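Local coordinates for carboxyltransferase domain-containing protein (Pyrococcus horikoshii, PDB 2PHC) that is of unknown function but contains a carboxyltransferase subdomain C and D region and is probably an ATP-binding hydrolase, at residues 11-16 and 50-55; 32-37 and 71-76. All coordinates share one frame; numbering follows the deposited sequence.

A two-layer alpha/beta fold can be read from one strand pairing and one helix pairing, and the two contacts here supply both. Contact 1 joins strands 10-14 and 51-56 inside a four-strand antiparallel sheet; contact 2 joins helices 21-37 and 63-82, each of which follows one of those strands in the chain. Their centres lie about 13 Å apart. Backbone hydrogen bonds carry the first, with buried apolar residues on its helix-facing side, whereas the second has no hydrogen bond between its segments and relies on aliphatic packing round I73. Both are partly buried: each runs from an apolar interior to a more exposed side, serines and leucines in contact 1, a loosely matched charge pair in contact 2.

Contact 1: residues 11-16 and 50-55; sequences FLISFG and SSLLVI
I13 and L52 face each other as a hydrogen-bonded pair of an antiparallel beta sheet and send their side chains, side by side, to the same face. That face is the tightly packed part of the contact. CD1 of I13 reaches CG2 of V54 at 3.7 Å, the two side chains crossing at a slant, and lies 4.1 Å from CD2 of L52. The backbones are closed most regularly at the F11-V54 pair: F11 N donates to V54 O at 2.7 Å, within the carbonyl plane, and V54 N returns a bond to F11 O at 2.8 Å. I13 N to L52 O is more bent, 141° at the hydrogen. Beyond the end of strand 11-14, F15 N still bonds to S50 O at 3.0 Å, and the same carbonyl oxygen lies in plane at the edge of the F15 ring, 3.7 Å from CD2.

The other face, with L12, S14, S51 and L53, is partly exposed. There L12, with CG anti to the backbone N (chi1 -173°), lays CD1 along CB of S51 at 3.7 Å and near CB of L53, while S14 adds little; A6 touches both leucines.

Across the sheet, strand 3-5 flanks 11-14 and strand 42-48 flanks 51-55. Helix 21-37 covers I13 and F15 through L30, and helix 63-82 covers F11 and V54 through L70.

Contact 2: residues 32-37 and 71-76; sequences KAIEKE and KRISAR
I73 points its aliphatic chain at A33, I34 and E37, the central feature of a helix-helix packing in the helical layer of an alpha/beta sandwich. The segments of helices 21-37 and 63-82 run at 118° to each other, with axes 10.4 Å apart at closest approach, and the CA atoms of I34 and I73 are the nearest pair. With CG1 anti to the backbone N (chi1 -162°), I73 extends its longer branch across the interface, and both branches close on CG1 of I34. CD1 at the end of the long branch touches that atom at 3.9 Å, and CG2 meets it from the short branch; CD1 alone goes on to lie near A33 O and E37 CG. The two isoleucines cross at about a right angle, I34 CG1 being held against both branches of its partner. The methyl group of A33 sits 4.1 Å from CG1 of I73.

E37 slides past I73 in the opposite direction, so that its aliphatic CG makes the closest approach of the contact, 3.6 Å to CD1 of I73. Its bend at chi2 turns the carboxylate toward the more exposed side, where R76 arrives from the opposite direction.

On the side toward the sheet, I34 also rests on L70 and on L45 of strand 42-48, joining the helix pair to the sheet, while Y69 adds to the surroundings of E37. The guanidinium of R76 folds back over its own helix, CA of I73 lying over the centre of one face. Its plane is turned 49° from that of the E37 carboxylate, and any attraction is probably modest, since R76 NH1 stands 4.1 Å from E37 OE2, beyond a salt bridge.

Contact 1: residues 11-16 and 50-55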
# COMPACT_ATOMS: atom_id res chain seq x y z
N PHE A 11 14.33 -22.98 4.43
CA PHE A 11 14.57 -21.71 3.70
C PHE A 11 13.86 -20.54 4.37
O PHE A 11 12.89 -20.71 4.99
CB PHE A 11 14.11 -21.82 2.20
CG PHE A 11 14.96 -22.77 1.38
CD1 PHE A 11 14.66 -24.11 1.30
CD2 PHE A 11 16.10 -22.31 0.73
CE1 PHE A 11 15.45 -24.97 0.61
CE2 PHE A 11 16.89 -23.18 0.05
CZ PHE A 11 16.54 -24.51 -0.03
N LEU A 12 14.38 -19.35 4.24
CA LEU A 12 13.74 -18.20 4.77
C LEU A 12 13.48 -17.25 3.59
O LEU A 12 14.42 -16.92 2.84
CB LEU A 12 14.67 -17.52 5.78
CG LEU A 12 14.13 -16.35 6.62
CD1 LEU A 12 13.20 -16.76 7.76
CD2 LEU A 12 15.27 -15.44 7.11
N ILE A 13 12.20 -17.03 3.39
CA ILE A 13 11.70 -15.93 2.71
C ILE A 13 11.55 -14.78 3.62
O ILE A 13 10.92 -14.76 4.59
CB ILE A 13 10.41 -16.23 1.97
CG1 ILE A 13 10.47 -17.61 1.36
CG2 ILE A 13 10.15 -15.23 0.92
CD1 ILE A 13 9.24 -18.35 1.45
N SER A 14 12.09 -13.77 3.15
CA SER A 14 12.73 -12.62 3.81
C SER A 14 12.37 -11.30 3.11
O SER A 14 12.20 -11.29 1.91
CB SER A 14 14.27 -12.80 3.85
OG SER A 14 14.81 -11.67 4.47
N PHE A 15 11.58 -10.10 3.50
CA PHE A 15 10.94 -9.08 2.63
C PHE A 15 11.54 -7.63 2.51
O PHE A 15 11.09 -6.86 1.56
CB PHE A 15 9.42 -9.00 2.89
CG PHE A 15 8.65 -10.22 2.46
CD1 PHE A 15 7.98 -10.24 1.25
CD2 PHE A 15 8.65 -11.36 3.25
CE1 PHE A 15 7.26 -11.35 0.85
CE2 PHE A 15 7.97 -12.49 2.87
CZ PHE A 15 7.24 -12.49 1.62
N GLY A 16 12.49 -7.19 3.38
CA GLY A 16 12.94 -7.79 4.64
C GLY A 16 13.30 -6.64 5.62
O GLY A 16 13.37 -5.46 5.21
N SER A 50 8.78 -9.79 9.06
CA SER A 50 9.27 -9.55 7.70
C SER A 50 9.92 -10.79 7.11
O SER A 50 10.74 -10.67 6.28
CB SER A 50 10.26 -8.36 7.63
OG SER A 50 11.31 -8.52 8.59
N SER A 51 9.54 -12.00 7.52
CA SER A 51 10.04 -13.20 6.84
C SER A 51 9.17 -14.44 7.03
O SER A 51 8.38 -14.50 7.96
CB SER A 51 11.43 -13.50 7.34
OG SER A 51 11.41 -13.48 8.76
N LEU A 52 9.35 -15.46 6.22
CA LEU A 52 8.73 -16.72 6.44
C LEU A 52 9.67 -17.85 6.38
O LEU A 52 10.31 -18.05 5.42
CB LEU A 52 7.61 -16.94 5.46
CG LEU A 52 6.89 -18.25 5.38
CD1 LEU A 52 5.99 -18.38 6.50
CD2 LEU A 52 6.16 -18.22 4.14
N LEU A 53 9.71 -18.62 7.43
CA LEU A 53 10.53 -19.78 7.50
C LEU A 53 9.83 -21.00 6.97
O LEU A 53 8.72 -21.25 7.28
CB LEU A 53 11.07 -19.99 8.90
CG LEU A 53 12.11 -21.08 9.07
CD1 LEU A 53 13.36 -20.78 8.42
CD2 LEU A 53 12.29 -21.42 10.47
N VAL A 54 10.50 -21.69 6.09
CA VAL A 54 9.96 -22.82 5.43
C VAL A 54 10.88 -24.02 5.64
O VAL A 54 12.07 -23.99 5.38
CB VAL A 54 9.75 -22.60 3.89
CG1 VAL A 54 8.87 -23.74 3.32
CG2 VAL A 54 9.05 -21.29 3.67
N ILE A 55 10.26 -25.07 6.09
CA ILE A 55 10.97 -26.28 6.40
C ILE A 55 10.34 -27.49 5.76
O ILE A 55 9.11 -27.54 5.63
CB ILE A 55 10.78 -26.54 7.96
CG1 ILE A 55 11.47 -25.43 8.78
CG2 ILE A 55 11.30 -27.91 8.41
CD1 ILE A 55 11.00 -25.39 10.18

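Contact 2: residues 32-37 and 71-76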
# COMPACT_ATOMS: atom_id res chain seq x y z
N LYS A 32 -0.23 -18.52 3.28
CA LYS A 32 -1.43 -18.93 2.62
C LYS A 32 -1.32 -19.49 1.20
O LYS A 32 -2.07 -20.34 0.87
CB LYS A 32 -2.58 -17.95 2.83
CG LYS A 32 -3.07 -17.82 4.26
CD LYS A 32 -4.28 -18.62 4.60
CE LYS A 32 -4.41 -18.90 6.05
NZ LYS A 32 -5.75 -19.21 6.51
N ALA A 33 -0.37 -19.05 0.38
CA ALA A 33 -0.34 -19.35 -1.07
C ALA A 33 0.28 -20.73 -1.01
O ALA A 33 -0.15 -21.69 -1.70
CB ALA A 33 0.60 -18.37 -1.84
N ILE A 34 1.29 -20.87 -0.17
CA ILE A 34 1.88 -22.16 0.01
C ILE A 34 0.97 -23.20 0.55
O ILE A 34 1.05 -24.33 0.11
CB ILE A 34 3.17 -22.12 0.84
CG1 ILE A 34 4.21 -21.33 0.06
CG2 ILE A 34 3.71 -23.55 1.15
CD1 ILE A 34 5.37 -21.05 0.96
N GLU A 35 0.17 -22.86 1.55
CA GLU A 35 -0.83 -23.76 2.14
C GLU A 35 -1.94 -24.16 1.12
O GLU A 35 -2.58 -25.20 1.27
CB GLU A 35 -1.54 -23.07 3.32
CG GLU A 35 -0.67 -22.79 4.55
CD GLU A 35 -0.51 -23.98 5.54
OE1 GLU A 35 0.17 -23.78 6.59
OE2 GLU A 35 -1.04 -25.11 5.26
N LYS A 36 -2.20 -23.29 0.13
CA LYS A 36 -3.12 -23.63 -0.92
C LYS A 36 -2.61 -24.83 -1.76
O LYS A 36 -3.37 -25.68 -2.07
CB LYS A 36 -3.37 -22.40 -1.81
CG LYS A 36 -4.45 -22.62 -2.89
CD LYS A 36 -4.81 -21.30 -3.56
CE LYS A 36 -6.13 -21.41 -4.32
NZ LYS A 36 -6.16 -20.35 -5.40
N GLU A 37 -1.34 -24.88 -2.10
CA GLU A 37 -0.77 -26.06 -2.67
C GLU A 37 -0.61 -27.31 -1.83
O GLU A 37 -0.50 -28.35 -2.39
CB GLU A 37 0.55 -25.80 -3.35
CG GLU A 37 0.79 -24.44 -3.74
CD GLU A 37 0.24 -24.17 -5.02
OE1 GLU A 37 0.70 -24.80 -5.94
OE2 GLU A 37 -0.66 -23.37 -5.13
N LYS A 71 10.80 -19.90 -5.07
CA LYS A 71 11.08 -18.79 -5.94
C LYS A 71 9.85 -18.57 -6.85
O LYS A 71 9.54 -17.44 -7.18
CB LYS A 71 12.35 -19.06 -6.75
CG LYS A 71 13.59 -18.45 -6.20
CD LYS A 71 14.82 -19.19 -6.72
CE LYS A 71 16.08 -18.79 -5.87
NZ LYS A 71 17.42 -19.14 -6.46
N ARG A 72 9.12 -19.65 -7.16
CA ARG A 72 8.05 -19.66 -8.18
C ARG A 72 6.73 -19.25 -7.56
O ARG A 72 6.01 -18.43 -8.10
CB ARG A 72 7.96 -21.05 -8.83
CG ARG A 72 9.42 -21.42 -9.41
CD ARG A 72 9.54 -22.71 -10.07
NE ARG A 72 8.85 -23.80 -9.37
CZ ARG A 72 9.08 -25.09 -9.60
NH1 ARG A 72 9.99 -25.45 -10.53
NH2 ARG A 72 8.39 -26.01 -8.93
N ILE A 73 6.45 -19.80 -6.42
CA ILE A 73 5.32 -19.34 -5.64
C ILE A 73 5.43 -17.83 -5.20
O ILE A 73 4.49 -17.15 -5.32
CB ILE A 73 4.95 -20.44 -4.58
CG1 ILE A 73 3.53 -20.26 -4.02
CG2 ILE A 73 5.95 -20.54 -3.49
CD1 ILE A 73 2.98 -21.53 -3.65
N SER A 74 6.63 -17.28 -4.91
CA SER A 74 6.79 -15.86 -4.64
C SER A 74 6.62 -14.87 -5.81
O SER A 74 6.20 -13.69 -5.61
CB SER A 74 8.17 -15.63 -4.03
OG SER A 74 8.50 -16.73 -3.22
N ALA A 75 7.04 -15.34 -7.01
CA ALA A 75 6.79 -14.70 -8.29
C ALA A 75 5.36 -14.51 -8.64
O ALA A 75 5.01 -13.47 -9.12
CB ALA A 75 7.53 -15.51 -9.47
N ARG A 76 4.56 -15.55 -8.41
CA ARG A 76 3.14 -15.59 -8.57
C ARG A 76 2.29 -14.80 -7.55
O ARG A 76 1.18 -14.39 -7.90
CB ARG A 76 2.72 -17.08 -8.43
CG ARG A 76 3.20 -18.01 -9.70
CD ARG A 76 2.38 -19.34 -9.90
NE ARG A 76 3.13 -20.50 -9.39
CZ ARG A 76 2.79 -21.32 -8.37
NH1 ARG A 76 1.63 -21.16 -7.72
NH2 ARG A 76 3.66 -22.30 -8.03